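Local coordinates for 2-methyl-aconitate isomerase (Shewanella oneidensis, PDB 5K87), which isomerises 2-methyl-aconitate between its trans and cis forms in the 2-methylcitrate route that breaks down propionate, at residues N111-A115 against S383-R387; V161-G165 against P175-V179; S74-L79 against D90-V96. The protein carries 1 engineered substitution. One frame throughout, in Å; residues are numbered along the deposited sequence.

Interaction 1 (N111-A115 against S383-R387); sequences NLTAA and SRSAR
Arg384 reaches Asn111 by folding back on itself: CG sits anti to its carbonyl carbon, chi1 -59°, and bends at chi2 and chi3 swing the guanidinium round to the amide. There Arg384 NH2 gives a hydrogen bond to Asn111 OD1, 2.9 Å long and fairly straight, with the donor in the carbonyl plane and the oxygen at the edge of the guanidinium, close to its plane. The amide and guanidinium planes are 36° apart. Arg384 NE is held as well, donating to Ser383 O at 2.9 Å within its own strand, which helps to fix the rotation of the group. Further along, the start of helix 113-122 rests on strand 374-391 through small methyls. Ala386 CB lies against both Ala114 CB (4.1 Å) and Ala115 CB (3.9 Å) and sits over the Ala114-Ala115 peptide, 3.6 Å from Ala115 N, with no bulkier side chain holding helix and strand apart. With an alanine in place of Arg384, Asn111 OD1 would probably lose one of its two donors and the amide would be less firmly fixed. The other donor is Thr23 N, while Asn111 ND2 gives to Met322 O. Asn111 is a substrate-binding residue, and here its backbone N bonds a malonate ion. The buried amide is thus gripped at both its oxygen and its nitrogen, and Arg384 probably acts as a second-shell residue that helps to position it beside the substrate site.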
ATOM      1  N   ASN A 111      13.594  10.383   4.638  1.00 11.34           N
ATOM      2  CA  ASN A 111      13.833   9.088   4.017  1.00 11.84           C
ATOM      3  C   ASN A 111      14.027   9.186   2.516  1.00 12.24           C
ATOM      4  O   ASN A 111      14.834   8.453   1.943  1.00 12.58           O
ATOM      5  CB  ASN A 111      12.725   8.102   4.350  1.00 11.43           C
ATOM      6  CG  ASN A 111      12.973   7.399   5.660  1.00 10.85           C
ATOM      7  OD1 ASN A 111      13.960   6.672   5.802  1.00 12.75           O
ATOM      8  ND2 ASN A 111      12.099   7.614   6.638  1.00 11.99           N
ATOM      9  N   LEU A 112      13.291  10.078   1.866  1.00 10.83           N
ATOM     10  CA  LEU A 112      13.397  10.184   0.420  1.00 11.54           C
ATOM     11  C   LEU A 112      14.627  10.967  -0.036  1.00 11.34           C
ATOM     12  O   LEU A 112      14.918  11.002  -1.231  1.00 11.81           O
ATOM     13  CB  LEU A 112      12.127  10.777  -0.182  1.00 11.75           C
ATOM     14  CG  LEU A 112      10.892   9.868  -0.125  1.00 10.88           C
ATOM     15  CD1 LEU A 112       9.753  10.516  -0.897  1.00 13.34           C
ATOM     16  CD2 LEU A 112      11.173   8.461  -0.657  1.00 12.75           C
ATOM     17  N   THR A 113      15.382  11.559   0.889  1.00 12.07           N
ATOM     18  CA  THR A 113      16.545  12.354   0.507  0.58 12.31           C
ATOM     19  C   THR A 113      17.585  11.568  -0.316  1.00 11.44           C
ATOM     20  O   THR A 113      18.131  12.080  -1.287  1.00 12.03           O
ATOM     21  CB  THR A 113      17.173  13.025   1.746  0.58 14.35           C
ATOM     22  OG1 THR A 113      16.296  14.063   2.213  0.58 15.74           O
ATOM     23  CG2 THR A 113      18.513  13.628   1.407  0.58 14.27           C
ATOM     24  N   ALA A 114      17.857  10.322   0.059  1.00 12.18           N
ATOM     25  CA  ALA A 114      18.778   9.500  -0.733  1.00 12.85           C
ATOM     26  C   ALA A 114      18.264   9.295  -2.163  1.00 11.95           C
ATOM     27  O   ALA A 114      19.030   9.302  -3.129  1.00 12.75           O
ATOM     28  CB  ALA A 114      18.999   8.152  -0.061  1.00 14.15           C
ATOM     29  N   ALA A 115      16.954   9.089  -2.292  1.00 11.11           N
ATOM     30  CA  ALA A 115      16.337   8.937  -3.601  1.00 11.33           C
ATOM     31  C   ALA A 115      16.375  10.241  -4.394  1.00 11.09           C
ATOM     32  O   ALA A 115      16.519  10.207  -5.618  1.00 11.82           O
ATOM     33  CB  ALA A 115      14.919   8.406  -3.471  1.00 12.05           C
ATOM     34  N   SER A 383      22.785   7.213   7.515  1.00 12.98           N
ATOM     35  CA  SER A 383      22.854   6.488   6.258  1.00 12.84           C
ATOM     36  C   SER A 383      21.497   5.924   5.895  1.00 13.31           C
ATOM     37  O   SER A 383      20.763   5.425   6.753  1.00 13.62           O
ATOM     38  CB  SER A 383      23.875   5.367   6.349  1.00 16.79           C
ATOM     39  OG  SER A 383      25.179   5.914   6.433  1.00 18.15           O
ATOM     40  N   ARG A 384      21.174   6.012   4.610  1.00 12.97           N
ATOM     41  CA  ARG A 384      19.962   5.420   4.070  1.00 12.26           C
ATOM     42  C   ARG A 384      20.366   4.643   2.811  1.00 13.50           C
ATOM     43  O   ARG A 384      21.535   4.267   2.663  1.00 12.77           O
ATOM     44  CB  ARG A 384      18.922   6.521   3.801  1.00 12.96           C
ATOM     45  CG  ARG A 384      18.519   7.350   5.039  1.00 13.14           C
ATOM     46  CD  ARG A 384      17.398   6.714   5.873  1.00 13.88           C
ATOM     47  NE  ARG A 384      17.853   5.648   6.760  1.00 13.68           N
ATOM     48  CZ  ARG A 384      17.039   4.937   7.531  1.00 13.77           C
ATOM     49  NH1 ARG A 384      17.523   4.004   8.334  1.00 15.07           N
ATOM     50  NH2 ARG A 384      15.729   5.146   7.486  1.00 14.21           N
ATOM     51  N   SER A 385      19.404   4.360   1.939  1.00 12.39           N
ATOM     52  CA  SER A 385      19.647   3.720   0.647  1.00 12.47           C
ATOM     53  C   SER A 385      18.439   4.066  -0.200  1.00 12.31           C
ATOM     54  O   SER A 385      17.440   4.581   0.326  1.00 12.20           O
ATOM     55  CB  SER A 385      19.791   2.206   0.789  1.00 12.19           C
ATOM     56  OG  SER A 385      18.565   1.587   1.168  1.00 12.75           O
ATOM     57  N   ALA A 386      18.518   3.796  -1.502  1.00 11.79           N
ATOM     58  CA  ALA A 386      17.413   4.090  -2.403  1.00 11.91           C
ATOM     59  C   ALA A 386      17.465   3.214  -3.623  1.00 10.91           C
ATOM     60  O   ALA A 386      18.530   2.741  -4.016  1.00 11.97           O
ATOM     61  CB  ALA A 386      17.467   5.540  -2.836  1.00 11.46           C
ATOM     62  N   ARG A 387      16.318   3.018  -4.257  1.00 10.90           N
ATOM     63  CA  ARG A 387      16.291   2.338  -5.540  1.00 11.98           C
ATOM     64  C   ARG A 387      15.036   2.680  -6.315  1.00 11.18           C
ATOM     65  O   ARG A 387      13.969   2.935  -5.737  1.00 11.62           O
ATOM     66  CB  ARG A 387      16.446   0.821  -5.387  1.00 16.78           C
ATOM     67  CG  ARG A 387      15.439   0.183  -4.468  1.00 18.34           C
ATOM     68  CD  ARG A 387      15.610  -1.339  -4.345  1.00 21.94           C
ATOM     69  NE  ARG A 387      15.165  -2.014  -5.556  1.00 20.51           N
ATOM     70  CZ  ARG A 387      14.019  -2.679  -5.719  1.00 14.18           C
ATOM     71  NH1 ARG A 387      13.779  -3.190  -6.902  1.00 15.75           N
ATOM     72  NH2 ARG A 387      13.137  -2.853  -4.744  1.00 17.04           N
TER

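Interaction 2 (V161-G165 against P175-V179); sequences VQETG and PAAEV
Three peptide carbonyls of 161-165 gather round Ala177. Above the plane of the Glu163 carbonyl lies Ala177 N, which gives Glu163 O a nearly linear hydrogen bond, 2.9 Å and 172° at the hydrogen. The carbonyls of Gln162 and Thr164 both turn to the methyl of Ala177, whose CB lies 3.3 Å from Gln162 O and 3.4 Å from Thr164 O. The amide of Gln162 turns back along its own segment: Gln162 NE2 donates to Thr164 O at 2.9 Å, with that oxygen near the amide plane but the donor again above the carbonyl plane. At the other end of this amide OE1 takes a bond from Thr157 OG1. Gly165 lies against the backbone of Ala176 and Ala177, its CA 4.0 Å from that of Ala177; a CB there would run into both residues. One water closes the far end, accepting from Gly165 N and donating to Pro175 O at 2.8 Å, while Pro175 CB comes up to Gly165 O at 3.5 Å. The two segments are the ends of the loop that joins strand 160-161 to strand 179-184. Around them Glu163 bonds Val388 N and makes a salt bridge to Arg395 of the second subunit, and Thr164 OG1 bonds Pro9 O of that subunit. The loop ends are therefore closed by one direct backbone bond and a water bridge, with Glu163 and Thr164 also reaching the second subunit.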
ATOM      1  N   VAL A 161      24.137   5.890 -11.314  1.00 14.94           N
ATOM      2  CA  VAL A 161      23.945   5.603  -9.904  1.00 14.57           C
ATOM      3  C   VAL A 161      24.166   4.115  -9.637  1.00 13.48           C
ATOM      4  O   VAL A 161      23.653   3.253 -10.367  1.00 13.65           O
ATOM      5  CB  VAL A 161      22.544   6.038  -9.434  1.00 12.79           C
ATOM      6  CG1 VAL A 161      22.280   5.552  -8.014  1.00 13.27           C
ATOM      7  CG2 VAL A 161      22.395   7.559  -9.536  1.00 14.28           C
ATOM      8  N   GLN A 162      24.945   3.822  -8.604  1.00 13.20           N
ATOM      9  CA  GLN A 162      25.072   2.476  -8.102  1.00 12.89           C
ATOM     10  C   GLN A 162      23.945   2.277  -7.087  1.00 13.85           C
ATOM     11  O   GLN A 162      24.008   2.801  -5.978  1.00 13.96           O
ATOM     12  CB  GLN A 162      26.444   2.296  -7.446  1.00 13.99           C
ATOM     13  CG  GLN A 162      26.625   0.966  -6.730  1.00 14.74           C
ATOM     14  CD  GLN A 162      26.739  -0.205  -7.693  1.00 14.92           C
ATOM     15  OE1 GLN A 162      27.523  -0.163  -8.646  1.00 17.29           O
ATOM     16  NE2 GLN A 162      25.950  -1.245  -7.460  1.00 14.43           N
ATOM     17  N   GLU A 163      22.904   1.550  -7.479  1.00 12.50           N
ATOM     18  CA  GLU A 163      21.729   1.360  -6.630  1.00 13.28           C
ATOM     19  C   GLU A 163      21.888   0.173  -5.700  1.00 13.03           C
ATOM     20  O   GLU A 163      21.509   0.221  -4.532  1.00 13.46           O
ATOM     21  CB  GLU A 163      20.494   1.104  -7.496  1.00 13.53           C
ATOM     22  CG  GLU A 163      20.142   2.182  -8.475  1.00 13.47           C
ATOM     23  CD  GLU A 163      18.791   1.900  -9.100  1.00 12.79           C
ATOM     24  OE1 GLU A 163      18.691   1.016  -9.993  1.00 13.05           O
ATOM     25  OE2 GLU A 163      17.795   2.529  -8.655  1.00 13.43           O
ATOM     26  N   THR A 164      22.432  -0.914  -6.240  1.00 13.21           N
ATOM     27  CA  THR A 164      22.483  -2.185  -5.536  1.00 13.70           C
ATOM     28  C   THR A 164      23.711  -2.264  -4.634  1.00 14.17           C
ATOM     29  O   THR A 164      24.692  -1.554  -4.850  1.00 14.19           O
ATOM     30  CB  THR A 164      22.519  -3.351  -6.537  1.00 13.85           C
ATOM     31  OG1 THR A 164      23.628  -3.164  -7.426  1.00 15.66           O
ATOM     32  CG2 THR A 164      21.225  -3.398  -7.363  1.00 14.97           C
ATOM     33  N   GLY A 165      23.650  -3.122  -3.625  1.00 14.05           N
ATOM     34  CA  GLY A 165      24.729  -3.203  -2.658  1.00 14.72           C
ATOM     35  C   GLY A 165      24.352  -4.085  -1.487  1.00 16.35           C
ATOM     36  O   GLY A 165      23.336  -4.773  -1.526  1.00 16.59           O
ATOM     37  N   PRO A 175      18.858  -5.525   0.959  1.00 15.95           N
ATOM     38  CA  PRO A 175      20.025  -4.636   0.995  1.00 16.09           C
ATOM     39  C   PRO A 175      20.156  -3.825  -0.295  1.00 14.39           C
ATOM     40  O   PRO A 175      19.623  -4.208  -1.334  1.00 16.08           O
ATOM     41  CB  PRO A 175      21.197  -5.613   1.132  1.00 19.84           C
ATOM     42  CG  PRO A 175      20.709  -6.865   0.490  1.00 26.91           C
ATOM     43  CD  PRO A 175      19.240  -6.942   0.821  1.00 19.96           C
ATOM     44  N   ALA A 176      20.862  -2.707  -0.215  1.00 13.90           N
ATOM     45  CA  ALA A 176      21.128  -1.860  -1.372  1.00 13.33           C
ATOM     46  C   ALA A 176      22.405  -1.067  -1.095  1.00 13.55           C
ATOM     47  O   ALA A 176      23.039  -1.262  -0.059  1.00 14.58           O
ATOM     48  CB  ALA A 176      19.950  -0.927  -1.636  1.00 14.75           C
ATOM     49  N   ALA A 177      22.795  -0.182  -2.003  1.00 12.64           N
ATOM     50  CA  ALA A 177      23.987   0.629  -1.774  1.00 13.23           C
ATOM     51  C   ALA A 177      23.750   1.647  -0.661  1.00 14.40           C
ATOM     52  O   ALA A 177      22.700   2.292  -0.603  1.00 13.22           O
ATOM     53  CB  ALA A 177      24.406   1.336  -3.042  1.00 14.10           C
ATOM     54  N   GLU A 178      24.731   1.811   0.216  1.00 13.77           N
ATOM     55  CA  GLU A 178      24.653   2.833   1.257  1.00 12.90           C
ATOM     56  C   GLU A 178      24.721   4.236   0.667  1.00 14.28           C
ATOM     57  O   GLU A 178      25.613   4.543  -0.128  1.00 16.39           O
ATOM     58  CB  GLU A 178      25.804   2.660   2.245  1.00 13.98           C
ATOM     59  CG  GLU A 178      25.744   3.620   3.425  1.00 14.93           C
ATOM     60  CD  GLU A 178      26.892   3.450   4.412  1.00 18.18           C
ATOM     61  OE1 GLU A 178      27.781   2.598   4.175  1.00 20.07           O
ATOM     62  OE2 GLU A 178      26.904   4.176   5.429  1.00 17.74           O
ATOM     63  N   VAL A 179      23.795   5.099   1.087  1.00 12.86           N
ATOM     64  CA  VAL A 179      23.829   6.503   0.723  1.00 13.25           C
ATOM     65  C   VAL A 179      23.870   7.325   2.002  1.00 12.76           C
ATOM     66  O   VAL A 179      22.883   7.401   2.746  1.00 13.23           O
ATOM     67  CB  VAL A 179      22.597   6.899  -0.112  1.00 12.34           C
ATOM     68  CG1 VAL A 179      22.660   8.379  -0.459  1.00 14.94           C
ATOM     69  CG2 VAL A 179      22.527   6.046  -1.370  1.00 15.01           C
TER
HETATM   70  O   HOH W   1      20.939  -4.444  -3.795  1.00 18.00           O

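Interaction 3 (S74-L79 against D90-V96); sequences SETVIL and DYLFGQV. Engineered in segment 74-79: Glu75 (natural residue Lys).
Glu75 runs obliquely past Phe93, its CB at the ring edge 3.7 Å from Phe93 CE1 and its carboxylate turned 78° from the ring plane. The glutamate is an engineered replacement of the natural lysine. Its chain is extended beyond CG, and Glu75 OE2 takes a 2.7 Å bond from a water that also donates to Gln95 OE1; the carboxylate and the Gln95 amide stand nearly perpendicular, 83° apart. Gln95 NE2 is bonded to Ser71 O. On this same face Val77 crosses Tyr91 obliquely, CG1 lying 3.8 Å from Tyr91 CE1. CG of that tyrosine is anti to the backbone N, chi1 165°, which leans the ring over this face toward Val77, while Leu79 CD2 packs on Tyr91 CB at 3.8 Å. The ring's hydroxyl bonds the backbone O of Cys109, the residue inferred to be a proton donor or acceptor. These residues belong to the antiparallel beta hairpin of strands 75-81 and 89-96. Thr76 and Gly94, like Ile78 and Leu92, form hydrogen-bonded pairs, with Val77 and Phe93 a non-hydrogen-bonded pair between them. On the other face Thr76 OG1 adds a 3.1 Å bond to Gly94 O, which then accepts from both Thr76 N and OG1; a CB on Gly94 would clash with that hydroxyl. The Thr76 and Val96 side chains cross at about a right angle, with CG2 of Thr76 3.8 Å from CG2 of Val96. At the end away from the turn, OG of substrate-binding Ser74 donates to Val96 O at 2.8 Å and Ser74 O accepts from Val96 N; Gln62 NE2 also bonds the hydroxyl.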
ATOM      1  N   SER A  74       2.404   7.767   0.725  1.00 10.94           N
ATOM      2  CA  SER A  74       1.498   8.717   0.082  1.00 11.03           C
ATOM      3  C   SER A  74       2.281  10.013  -0.089  1.00 10.67           C
ATOM      4  O   SER A  74       2.009  11.027   0.554  1.00 12.12           O
ATOM      5  CB  SER A  74       0.232   8.903   0.925  1.00 11.28           C
ATOM      6  OG  SER A  74      -0.776   9.632   0.224  1.00 11.56           O
ATOM      7  N   GLU A  75       3.289   9.935  -0.959  1.00 11.14           N
ATOM      8  CA  GLU A  75       4.396  10.886  -1.003  1.00 11.42           C
ATOM      9  C   GLU A  75       4.744  11.240  -2.434  1.00 11.35           C
ATOM     10  O   GLU A  75       4.815  10.357  -3.305  1.00 11.10           O
ATOM     11  CB  GLU A  75       5.639  10.312  -0.301  1.00 11.88           C
ATOM     12  CG  GLU A  75       5.427  10.074   1.187  1.00 13.34           C
ATOM     13  CD  GLU A  75       6.698   9.841   1.978  1.00 14.10           C
ATOM     14  OE1 GLU A  75       7.777   9.636   1.401  1.00 16.71           O
ATOM     15  OE2 GLU A  75       6.618   9.873   3.222  1.00 16.69           O
ATOM     16  N   THR A  76       4.986  12.528  -2.664  1.00 10.46           N
ATOM     17  CA  THR A  76       5.402  13.019  -3.966  1.00 10.90           C
ATOM     18  C   THR A  76       6.589  13.954  -3.838  1.00 10.20           C
ATOM     19  O   THR A  76       6.775  14.614  -2.805  1.00 11.46           O
ATOM     20  CB  THR A  76       4.254  13.748  -4.684  1.00 11.69           C
ATOM     21  OG1 THR A  76       3.828  14.875  -3.899  1.00 13.42           O
ATOM     22  CG2 THR A  76       3.079  12.791  -4.917  1.00 13.65           C
ATOM     23  N   VAL A  77       7.388  14.006  -4.897  1.00 10.32           N
ATOM     24  CA  VAL A  77       8.609  14.800  -4.911  1.00 10.12           C
ATOM     25  C   VAL A  77       8.738  15.479  -6.267  1.00 10.15           C
ATOM     26  O   VAL A  77       8.547  14.841  -7.310  1.00 11.09           O
ATOM     27  CB  VAL A  77       9.844  13.901  -4.683  1.00 11.15           C
ATOM     28  CG1 VAL A  77      11.135  14.676  -4.883  1.00 12.46           C
ATOM     29  CG2 VAL A  77       9.805  13.260  -3.300  1.00 12.13           C
ATOM     30  N   ILE A  78       9.041  16.776  -6.254  1.00 10.15           N
ATOM     31  CA  ILE A  78       9.330  17.509  -7.481  1.00 11.30           C
ATOM     32  C   ILE A  78      10.739  18.079  -7.391  1.00 10.39           C
ATOM     33  O   ILE A  78      11.066  18.795  -6.440  1.00 11.64           O
ATOM     34  CB  ILE A  78       8.319  18.647  -7.712  1.00 11.11           C
ATOM     35  CG1 ILE A  78       6.912  18.074  -7.896  1.00 12.98           C
ATOM     36  CG2 ILE A  78       8.714  19.495  -8.928  1.00 12.56           C
ATOM     37  CD1 ILE A  78       5.820  19.122  -7.856  1.00 15.08           C
ATOM     38  N   LEU A  79      11.562  17.740  -8.377  1.00 10.95           N
ATOM     39  CA  LEU A  79      12.950  18.180  -8.411  1.00 11.36           C
ATOM     40  C   LEU A  79      13.207  19.055  -9.624  1.00 11.75           C
ATOM     41  O   LEU A  79      12.603  18.850 -10.682  1.00 12.76           O
ATOM     42  CB  LEU A  79      13.884  16.971  -8.455  1.00 12.37           C
ATOM     43  CG  LEU A  79      13.689  15.983  -7.297  1.00 13.26           C
ATOM     44  CD1 LEU A  79      14.671  14.826  -7.339  1.00 18.86           C
ATOM     45  CD2 LEU A  79      13.796  16.690  -5.959  1.00 13.64           C
ATOM     46  N   ASP A  90      16.986  21.557  -6.555  1.00 12.66           N
ATOM     47  CA  ASP A  90      15.935  21.984  -5.633  0.92 12.43           C
ATOM     48  C   ASP A  90      14.935  20.849  -5.424  1.00 12.59           C
ATOM     49  O   ASP A  90      14.496  20.199  -6.386  1.00 13.20           O
ATOM     50  CB  ASP A  90      15.171  23.185  -6.178  0.92 14.19           C
ATOM     51  CG  ASP A  90      15.949  24.478  -6.102  0.92 16.71           C
ATOM     52  OD1 ASP A  90      17.068  24.498  -5.556  0.92 16.08           O
ATOM     53  OD2 ASP A  90      15.406  25.494  -6.585  0.92 20.95           O
ATOM     54  N   TYR A  91      14.537  20.663  -4.171  1.00 11.72           N
ATOM     55  CA  TYR A  91      13.718  19.528  -3.757  1.00 11.38           C
ATOM     56  C   TYR A  91      12.460  20.024  -3.042  1.00 11.93           C
ATOM     57  O   TYR A  91      12.553  20.672  -1.996  1.00 12.14           O
ATOM     58  CB  TYR A  91      14.581  18.653  -2.842  1.00 10.85           C
ATOM     59  CG  TYR A  91      13.922  17.597  -1.972  1.00 10.88           C
ATOM     60  CD1 TYR A  91      12.710  16.997  -2.311  1.00 11.25           C
ATOM     61  CD2 TYR A  91      14.542  17.188  -0.796  1.00 12.11           C
ATOM     62  CE1 TYR A  91      12.143  16.021  -1.498  1.00 11.35           C
ATOM     63  CE2 TYR A  91      13.985  16.211   0.015  1.00 11.96           C
ATOM     64  CZ  TYR A  91      12.784  15.641  -0.341  1.00 11.35           C
ATOM     65  OH  TYR A  91      12.214  14.676   0.457  1.00 12.85           O
ATOM     66  N   LEU A  92      11.298  19.717  -3.621  1.00 11.10           N
ATOM     67  CA  LEU A  92      10.015  19.925  -2.955  1.00 11.08           C
ATOM     68  C   LEU A  92       9.378  18.589  -2.618  1.00 12.15           C
ATOM     69  O   LEU A  92       9.278  17.696  -3.473  1.00 11.97           O
ATOM     70  CB  LEU A  92       9.048  20.725  -3.824  1.00 12.79           C
ATOM     71  CG  LEU A  92       9.285  22.230  -3.908  1.00 13.99           C
ATOM     72  CD1 LEU A  92       8.380  22.838  -4.975  1.00 16.62           C
ATOM     73  CD2 LEU A  92       9.035  22.884  -2.556  1.00 15.69           C
ATOM     74  N   PHE A  93       8.959  18.449  -1.367  1.00 10.70           N
ATOM     75  CA  PHE A  93       8.255  17.271  -0.900  1.00 10.81           C
ATOM     76  C   PHE A  93       6.796  17.605  -0.642  1.00 11.51           C
ATOM     77  O   PHE A  93       6.490  18.570   0.078  1.00 11.96           O
ATOM     78  CB  PHE A  93       8.884  16.760   0.392  1.00 11.26           C
ATOM     79  CG  PHE A  93       8.096  15.675   1.044  1.00 11.15           C
ATOM     80  CD1 PHE A  93       7.895  14.467   0.393  1.00 12.77           C
ATOM     81  CD2 PHE A  93       7.538  15.852   2.297  1.00 12.35           C
ATOM     82  CE1 PHE A  93       7.152  13.450   0.974  1.00 13.15           C
ATOM     83  CE2 PHE A  93       6.795  14.831   2.882  1.00 13.38           C
ATOM     84  CZ  PHE A  93       6.604  13.635   2.215  1.00 14.59           C
ATOM     85  N   GLY A  94       5.897  16.811  -1.209  1.00 10.49           N
ATOM     86  CA  GLY A  94       4.470  16.962  -0.975  1.00 12.09           C
ATOM     87  C   GLY A  94       3.900  15.756  -0.257  1.00 11.72           C
ATOM     88  O   GLY A  94       3.907  14.639  -0.792  1.00 12.60           O
ATOM     89  N   GLN A  95       3.424  15.969   0.964  1.00 11.16           N
ATOM     90  CA  GLN A  95       2.780  14.927   1.742  1.00 11.87           C
ATOM     91  C   GLN A  95       1.314  14.904   1.329  1.00 11.57           C
ATOM     92  O   GLN A  95       0.579  15.866   1.579  1.00 12.63           O
ATOM     93  CB  GLN A  95       2.886  15.242   3.233  1.00 12.71           C
ATOM     94  CG  GLN A  95       2.273  14.169   4.134  1.00 14.59           C
ATOM     95  CD  GLN A  95       3.106  12.911   4.160  1.00 15.63           C
ATOM     96  OE1 GLN A  95       4.315  12.978   4.337  1.00 17.58           O
ATOM     97  NE2 GLN A  95       2.472  11.758   3.967  1.00 16.23           N
ATOM     98  N   VAL A  96       0.885  13.829   0.678  1.00 11.26           N
ATOM     99  CA  VAL A  96      -0.452  13.780   0.104  1.00 11.63           C
ATOM    100  C   VAL A  96      -1.417  13.176   1.111  1.00 11.91           C
ATOM    101  O   VAL A  96      -1.253  12.040   1.534  1.00 12.10           O
ATOM    102  CB  VAL A  96      -0.462  12.979  -1.210  1.00 11.10           C
ATOM    103  CG1 VAL A  96      -1.859  12.965  -1.800  1.00 13.37           C
ATOM    104  CG2 VAL A  96       0.535  13.581  -2.195  1.00 13.51           C
TER
HETATM  105  O   HOH W   2       5.768  11.196   5.473  1.00 21.09           O

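Interactions 1 and 3 are buried, their centres about 11 Å from the centre of the chain, whereas interaction 2, partly buried and against the second subunit, has its centre about 20 Å from it. Interaction 3 is a hairpin held by repeated backbone bonds; interaction 1 sets a helix start on a strand through alanine methyls and one arginine-amide bond; interaction 2 ties loop ends with little side-chain packing. Leu112 joins the two inner contacts, its CD1 touching Val77 CG2, and both supply substrate-binding residues. Strand 374-391 links interaction 1 to interaction 2, where Arg384 O meets Val179 N and Ser383 OG meets Glu178 OE2. Interactions 2 and 3 do not touch.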